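PDB 5A99: polyhedrin from Operophtera brumata cypovirus 19, which forms the crystalline matrix of the polyhedra, the viral occlusion bodies that embed cypovirus particles and probably protect them outside the insect host. Local coordinates for residues A[167-172]-A[239-244]. Numbering follows the deposited sequence.
Sequences AWSYVG and LYRTKC
The C-terminal tail after helix 225-236, extended over residues 239-242, runs along strand 164-173 over one face of the six-stranded antiparallel sheet of polyhedrin. The CB atoms of Ala167 and Ser169 point toward the tail. Those of Leu239 and Arg241 point toward the strand. The closest touch is apolar: Ala167 CB lies 3.6 Å from Leu239 CB. Leu239 CG stands anti to its own carbonyl carbon (chi1 -60°), and the chain then runs on fully extended. This lays CD1 alongside the same methyl, with Leu239 CD1 3.7 Å from Ala167 CB. Ile159 and Tyr161 of the neighbouring strand 157-161 also touch Leu239. Two residues on, Ser169 OG and Arg241 CD come only to 4.3 Å, a loose contact with the aliphatic part of the arginine. Both polar ends are engaged elsewhere. Ser169 OG is hydrogen-bonded to Gln112 OE1, and Arg241 NH2 to Pro158 O. The amide of Gln112 also uses NE2 to bind Arg241 O, so it links strand and tail indirectly. Direct contact between the two segments is thus small, and its closest part is apolar, while Gln112 and Pro158, on the strands flanking 164-173, supply polar links to Arg241.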
# COMPACT_ATOMS: atom_id res chain seq x y z
N ALA A 167 -11.66 1.91 -24.14
CA ALA A 167 -12.00 1.70 -22.74
C ALA A 167 -13.13 0.69 -22.63
O ALA A 167 -13.90 0.50 -23.57
CB ALA A 167 -12.38 3.00 -22.09
N TRP A 168 -13.22 0.04 -21.48
CA TRP A 168 -14.21 -1.00 -21.25
C TRP A 168 -14.90 -0.83 -19.89
O TRP A 168 -14.25 -0.58 -18.85
CB TRP A 168 -13.55 -2.37 -21.36
CG TRP A 168 -13.02 -2.65 -22.72
CD1 TRP A 168 -13.62 -3.40 -23.69
CD2 TRP A 168 -11.79 -2.18 -23.29
NE1 TRP A 168 -12.84 -3.43 -24.82
CE2 TRP A 168 -11.71 -2.70 -24.60
CE3 TRP A 168 -10.74 -1.38 -22.82
CZ2 TRP A 168 -10.63 -2.44 -25.44
CZ3 TRP A 168 -9.68 -1.12 -23.66
CH2 TRP A 168 -9.63 -1.65 -24.96
N SER A 169 -16.22 -0.98 -19.90
CA SER A 169 -17.04 -0.69 -18.73
C SER A 169 -17.87 -1.86 -18.23
O SER A 169 -18.51 -2.58 -19.00
CB SER A 169 -17.95 0.49 -19.05
OG SER A 169 -18.98 0.60 -18.10
N TYR A 170 -17.88 -2.01 -16.91
CA TYR A 170 -18.65 -3.03 -16.22
C TYR A 170 -19.40 -2.35 -15.07
O TYR A 170 -18.83 -1.52 -14.35
CB TYR A 170 -17.70 -4.09 -15.67
CG TYR A 170 -18.34 -5.34 -15.14
CD1 TYR A 170 -19.03 -6.21 -15.98
CD2 TYR A 170 -18.22 -5.69 -13.80
CE1 TYR A 170 -19.60 -7.38 -15.49
CE2 TYR A 170 -18.78 -6.84 -13.31
CZ TYR A 170 -19.48 -7.68 -14.15
OH TYR A 170 -20.04 -8.83 -13.65
N VAL A 171 -20.68 -2.70 -14.90
CA VAL A 171 -21.48 -2.11 -13.85
C VAL A 171 -22.30 -3.15 -13.08
O VAL A 171 -22.58 -4.25 -13.58
CB VAL A 171 -22.44 -1.01 -14.39
CG1 VAL A 171 -21.69 -0.03 -15.28
CG2 VAL A 171 -23.60 -1.61 -15.17
N GLY A 172 -22.69 -2.79 -11.87
CA GLY A 172 -23.51 -3.67 -11.06
C GLY A 172 -24.03 -2.97 -9.83
O GLY A 172 -23.56 -1.89 -9.47
N LEU A 239 -12.62 8.00 -20.75
CA LEU A 239 -13.85 7.53 -21.38
C LEU A 239 -14.82 7.05 -20.30
O LEU A 239 -14.40 6.46 -19.30
CB LEU A 239 -13.54 6.44 -22.41
CG LEU A 239 -12.62 6.89 -23.55
CD1 LEU A 239 -12.37 5.78 -24.55
CD2 LEU A 239 -13.21 8.11 -24.25
N TYR A 240 -16.10 7.32 -20.48
CA TYR A 240 -17.09 7.11 -19.43
C TYR A 240 -18.49 6.92 -20.00
O TYR A 240 -18.86 7.52 -21.02
CB TYR A 240 -17.07 8.29 -18.44
CG TYR A 240 -18.06 8.16 -17.31
CD1 TYR A 240 -17.80 7.34 -16.23
CD2 TYR A 240 -19.25 8.88 -17.31
CE1 TYR A 240 -18.69 7.20 -15.19
CE2 TYR A 240 -20.15 8.76 -16.27
CZ TYR A 240 -19.87 7.92 -15.21
OH TYR A 240 -20.74 7.79 -14.17
N ARG A 241 -19.27 6.11 -19.31
CA ARG A 241 -20.63 5.79 -19.71
C ARG A 241 -21.60 6.27 -18.63
O ARG A 241 -21.49 5.86 -17.47
CB ARG A 241 -20.75 4.28 -19.88
CG ARG A 241 -21.73 3.81 -20.91
CD ARG A 241 -21.61 2.29 -21.12
NE ARG A 241 -20.77 1.96 -22.26
CZ ARG A 241 -21.07 2.33 -23.50
NH1 ARG A 241 -22.18 3.02 -23.71
NH2 ARG A 241 -20.29 2.01 -24.51
N THR A 242 -22.54 7.13 -19.01
CA THR A 242 -23.51 7.71 -18.07
C THR A 242 -24.68 6.76 -17.74
O THR A 242 -24.82 5.70 -18.34
CB THR A 242 -24.09 9.04 -18.61
OG1 THR A 242 -24.95 8.77 -19.72
CG2 THR A 242 -22.98 10.01 -19.01
N LYS A 243 -25.51 7.16 -16.78
CA LYS A 243 -26.67 6.36 -16.38
C LYS A 243 -27.59 6.09 -17.56
O LYS A 243 -28.16 5.00 -17.68
CB LYS A 243 -27.46 7.06 -15.28
CG LYS A 243 -28.69 6.27 -14.85
CD LYS A 243 -29.69 7.12 -14.05
CE LYS A 243 -30.97 6.33 -13.79
NZ LYS A 243 -31.90 7.03 -12.85
N CYS A 244 -27.72 7.09 -18.43
CA CYS A 244 -28.61 7.00 -19.59
C CYS A 244 -27.88 6.36 -20.76
O CYS A 244 -28.40 6.28 -21.87
CB CYS A 244 -29.10 8.39 -19.97
SG CYS A 244 -30.14 9.15 -18.72